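Local structure of core protein VP7 (Bluetongue virus, 1BVP) at residues 210-214 with 215-219; 317-320 with 321-325. The protein forms, as a homotrimer, the capsomers that assemble on the VP3 scaffold to build the outer layer of the bluetongue virus core. One frame throughout, in Å; residues are numbered along the deposited sequence.

Contact 1 (210-214 with 215-219)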
loop_
_atom_site.group_PDB
_atom_site.type_symbol
_atom_site.label_atom_id
_atom_site.label_comp_id
_atom_site.label_asym_id
_atom_site.label_seq_id
_atom_site.Cartn_x
_atom_site.Cartn_y
_atom_site.Cartn_z
ATOM N N VAL A 210 -2.590 29.517 17.880
ATOM C CA VAL A 210 -3.328 28.271 18.100
ATOM C C VAL A 210 -2.518 27.559 19.189
ATOM O O VAL A 210 -1.280 27.577 19.176
ATOM C CB VAL A 210 -3.395 27.385 16.822
ATOM C CG1 VAL A 210 -4.142 26.101 17.133
ATOM C CG2 VAL A 210 -4.120 28.121 15.704
ATOM N N SER A 211 -3.196 27.055 20.204
ATOM C CA SER A 211 -2.488 26.373 21.265
ATOM C C SER A 211 -3.238 25.079 21.568
ATOM O O SER A 211 -4.483 25.004 21.420
ATOM C CB SER A 211 -2.377 27.259 22.509
ATOM O OG SER A 211 -3.613 27.309 23.205
ATOM N N VAL A 212 -2.470 24.046 21.904
ATOM C CA VAL A 212 -3.045 22.742 22.205
ATOM C C VAL A 212 -2.721 22.412 23.641
ATOM O O VAL A 212 -1.554 22.390 24.015
ATOM C CB VAL A 212 -2.487 21.631 21.276
ATOM C CG1 VAL A 212 -3.151 20.319 21.628
ATOM C CG2 VAL A 212 -2.757 21.968 19.788
ATOM N N GLY A 213 -3.755 22.192 24.451
ATOM C CA GLY A 213 -3.544 21.904 25.862
ATOM C C GLY A 213 -2.712 22.979 26.570
ATOM O O GLY A 213 -1.888 22.667 27.432
ATOM N N GLY A 214 -2.878 24.238 26.171
ATOM C CA GLY A 214 -2.131 25.312 26.800
ATOM C C GLY A 214 -0.794 25.652 26.174
ATOM O O GLY A 214 -0.251 26.727 26.424
ATOM N N VAL A 215 -0.227 24.747 25.391
ATOM C CA VAL A 215 1.055 25.033 24.754
ATOM C C VAL A 215 0.887 25.590 23.322
ATOM O O VAL A 215 0.019 25.183 22.549
ATOM C CB VAL A 215 2.065 23.819 24.867
ATOM C CG1 VAL A 215 1.359 22.496 24.711
ATOM C CG2 VAL A 215 3.182 23.939 23.831
ATOM N N ASP A 216 1.729 26.544 22.984
ATOM C CA ASP A 216 1.645 27.200 21.697
ATOM C C ASP A 216 2.207 26.420 20.543
ATOM O O ASP A 216 3.372 26.030 20.573
ATOM C CB ASP A 216 2.352 28.551 21.779
ATOM C CG ASP A 216 1.540 29.659 21.173
ATOM O OD1 ASP A 216 0.494 30.061 21.787
ATOM O OD2 ASP A 216 1.958 30.101 20.070
ATOM N N MET A 217 1.414 26.277 19.486
ATOM C CA MET A 217 1.846 25.544 18.301
ATOM C C MET A 217 2.042 26.422 17.065
ATOM O O MET A 217 1.188 27.237 16.738
ATOM C CB MET A 217 0.853 24.422 17.978
ATOM C CG MET A 217 0.532 23.436 19.138
ATOM S SD MET A 217 1.913 22.417 19.852
ATOM C CE MET A 217 3.266 22.573 18.551
ATOM N N ARG A 218 3.179 26.262 16.392
ATOM C CA ARG A 218 3.484 27.000 15.172
ATOM C C ARG A 218 2.587 26.574 14.023
ATOM O O ARG A 218 2.088 25.449 13.976
ATOM C CB ARG A 218 4.904 26.732 14.730
ATOM C CG ARG A 218 5.962 27.189 15.689
ATOM C CD ARG A 218 7.284 27.240 14.950
ATOM N NE ARG A 218 7.084 27.844 13.628
ATOM C CZ ARG A 218 8.032 27.995 12.711
ATOM N NH1 ARG A 218 9.280 27.591 12.955
ATOM N NH2 ARG A 218 7.725 28.552 11.543
ATOM N N ALA A 219 2.429 27.452 13.052
ATOM C CA ALA A 219 1.608 27.125 11.907
ATOM C C ALA A 219 2.501 26.375 10.950
ATOM O O ALA A 219 3.730 26.523 11.000
ATOM C CB ALA A 219 1.107 28.367 11.263
#

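Contact 2 (317-320 with 321-325)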
loop_
_atom_site.group_PDB
_atom_site.type_symbol
_atom_site.label_atom_id
_atom_site.label_comp_id
_atom_site.label_asym_id
_atom_site.label_seq_id
_atom_site.Cartn_x
_atom_site.Cartn_y
_atom_site.Cartn_z
ATOM N N ALA A 317 -7.333 -19.278 -6.571
ATOM C CA ALA A 317 -7.335 -18.636 -7.896
ATOM C C ALA A 317 -6.031 -18.941 -8.589
ATOM O O ALA A 317 -6.001 -19.161 -9.808
ATOM C CB ALA A 317 -7.517 -17.169 -7.791
ATOM N N ASP A 318 -4.942 -18.939 -7.827
ATOM C CA ASP A 318 -3.648 -19.263 -8.425
ATOM C C ASP A 318 -3.633 -20.715 -8.896
ATOM O O ASP A 318 -3.137 -21.006 -9.983
ATOM C CB ASP A 318 -2.529 -19.057 -7.441
ATOM C CG ASP A 318 -2.304 -17.608 -7.112
ATOM O OD1 ASP A 318 -2.562 -16.728 -7.969
ATOM O OD2 ASP A 318 -1.804 -17.377 -6.001
ATOM N N VAL A 319 -4.186 -21.621 -8.085
ATOM C CA VAL A 319 -4.258 -23.026 -8.471
ATOM C C VAL A 319 -5.072 -23.134 -9.758
ATOM O O VAL A 319 -4.659 -23.808 -10.699
ATOM C CB VAL A 319 -4.915 -23.903 -7.384
ATOM C CG1 VAL A 319 -5.182 -25.303 -7.938
ATOM C CG2 VAL A 319 -4.005 -23.994 -6.174
ATOM N N TYR A 320 -6.196 -22.418 -9.813
ATOM C CA TYR A 320 -7.060 -22.430 -10.988
ATOM C C TYR A 320 -6.251 -22.038 -12.201
ATOM O O TYR A 320 -6.357 -22.623 -13.294
ATOM C CB TYR A 320 -8.184 -21.416 -10.820
ATOM C CG TYR A 320 -9.193 -21.423 -11.955
ATOM C CD1 TYR A 320 -10.315 -22.271 -11.916
ATOM C CD2 TYR A 320 -9.039 -20.583 -13.073
ATOM C CE1 TYR A 320 -11.273 -22.283 -12.969
ATOM C CE2 TYR A 320 -9.983 -20.593 -14.132
ATOM C CZ TYR A 320 -11.092 -21.443 -14.065
ATOM O OH TYR A 320 -12.024 -21.456 -15.083
ATOM N N THR A 321 -5.479 -20.990 -12.021
ATOM C CA THR A 321 -4.653 -20.505 -13.099
ATOM C C THR A 321 -3.644 -21.535 -13.609
ATOM O O THR A 321 -3.454 -21.618 -14.818
ATOM C CB THR A 321 -4.020 -19.139 -12.704
ATOM O OG1 THR A 321 -4.967 -18.111 -13.004
ATOM C CG2 THR A 321 -2.730 -18.850 -13.436
ATOM N N VAL A 322 -2.979 -22.294 -12.721
ATOM C CA VAL A 322 -2.028 -23.294 -13.206
ATOM C C VAL A 322 -2.678 -24.600 -13.686
ATOM O O VAL A 322 -2.298 -25.088 -14.736
ATOM C CB VAL A 322 -0.798 -23.513 -12.284
ATOM C CG1 VAL A 322 -0.633 -22.348 -11.341
ATOM C CG2 VAL A 322 -0.855 -24.783 -11.578
ATOM N N LEU A 323 -3.700 -25.112 -12.995
ATOM C CA LEU A 323 -4.384 -26.336 -13.425
ATOM C C LEU A 323 -5.299 -26.196 -14.644
ATOM O O LEU A 323 -5.569 -27.178 -15.315
ATOM C CB LEU A 323 -5.172 -26.968 -12.273
ATOM C CG LEU A 323 -4.262 -27.491 -11.142
ATOM C CD1 LEU A 323 -5.034 -28.192 -10.038
ATOM C CD2 LEU A 323 -3.259 -28.448 -11.741
ATOM N N ARG A 324 -5.782 -24.982 -14.926
ATOM C CA ARG A 324 -6.681 -24.692 -16.049
ATOM C C ARG A 324 -7.837 -25.685 -16.163
ATOM O O ARG A 324 -8.106 -26.201 -17.252
ATOM C CB ARG A 324 -5.957 -24.657 -17.398
ATOM C CG ARG A 324 -4.450 -24.430 -17.434
ATOM C CD ARG A 324 -4.068 -23.360 -18.455
ATOM N NE ARG A 324 -4.274 -22.017 -17.874
ATOM C CZ ARG A 324 -5.322 -21.209 -18.107
ATOM N NH1 ARG A 324 -6.303 -21.577 -18.939
ATOM N NH2 ARG A 324 -5.424 -20.047 -17.453
ATOM N N PRO A 325 -8.602 -25.892 -15.074
ATOM C CA PRO A 325 -9.711 -26.847 -15.163
ATOM C C PRO A 325 -10.856 -26.350 -16.039
ATOM O O PRO A 325 -10.912 -25.169 -16.382
ATOM C CB PRO A 325 -10.126 -27.015 -13.709
ATOM C CG PRO A 325 -9.874 -25.698 -13.130
ATOM C CD PRO A 325 -8.562 -25.248 -13.748
#

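Contact 1 (210-214 with 215-219)
Val-212 and Val-215 close a tight two-residue beta hairpin by bonding to each other in both directions. Val-212 N gives its hydrogen to Val-215 O at 2.8 Å, in the plane of that carbonyl, while Val-215 N returns a bond of 3.0 Å to Val-212 O, arriving above the carbonyl plane rather than on a lone pair. Between them Gly-213 and Gly-214, both with positive phi, form the corner of a type I' turn, which suits the twist of a two-residue hairpin. Ser-211 and Asp-216 form the non-hydrogen-bonded pair next along the hairpin, their CA atoms 4.2 Å apart and their side chains on the other face from the valines and Met-217. Beyond them a single bond, nearly straight (169° at the hydrogen), joins Met-217 N to Val-210 O at 3.0 Å. On the apolar face, Met-217 CG lies 3.7 Å from Val-212 CG2. Three further residues bond outside the hairpin: the backbone of Ser-211 hydrogen-bonds to that of His-232, that of Gly-213 to that of Ala-230, and Met-217 O accepts from Trp-188 NE1. Strand 215-217 is outermost within this chain in a four-stranded antiparallel sheet, beside 209-212, with strand 231-234 on the other side of 209-212, while Val-212 and Met-217 pack on Ile-223 of strand 223-225.

Contact 2 (317-320 with 321-325)
Tyr-320 presents one face of its ring to Pro-325, whose CD makes a CH-pi contact 4.2 Å from the ring centroid, 22° off the normal. The proline is displaced toward the rim, with CG 3.7 Å from Tyr-320 CD1, and the two side chains meet at a slant. A chi1 of -176° sets the tyrosine ring beside the carbonyl carbon, on the side where the chain leads on to Pro-325; its hydroxyl is hydrogen-bonded to Asp-275 OD2. Val-319 and Leu-323, one turn apart, instead lie side by side and point the same way, CG1 of the valine meeting CD1 of the leucine at 3.6 Å. Both face helix 55-73, where Phe-62 and Met-61 receive them. This is the C-terminal end of helix 304-323: the backbone N of Thr-321, Val-322 and Leu-323 each donates to the carbonyl four residues earlier, the last nearly straight at 177°. Arg-324 N still bonds to Tyr-320 O at 2.9 Å, although Arg-324 itself has left the helix with positive phi, and this change of course brings Pro-325 over the tyrosine. Arg-324 NE folds back to a weak hydrogen bond with Thr-321 O, 3.2 Å away. On another side of the helix, Thr-321 OG1 takes a bond from Arg-274, Asp-318 makes a salt bridge with Arg-111 of the third subunit, and Thr-321 and Val-322 pack on Ala-110 of that same subunit.

From the N terminus the chain first builds helices, among them helix 55-73, then passes into the beta-rich part, where contact 1 turns strand 209-212 straight back into strand 215-217. After strand 241-252 it returns to helices, and contact 2 ends helix 304-323. Contact 1 closes the two-glycine turn of the hairpin; contact 2 is local along the last turn of a helix and closes no loop; the two follow in series. Their centres are 59 Å apart, on opposite sides of the chain's centre. Contact 1 belongs to the beta-sandwich domain of VP7, contact 2 to its helical domain, where late helix 304-323 meets early helix 55-73. Both regions also approach neighbouring subunits of the trimer.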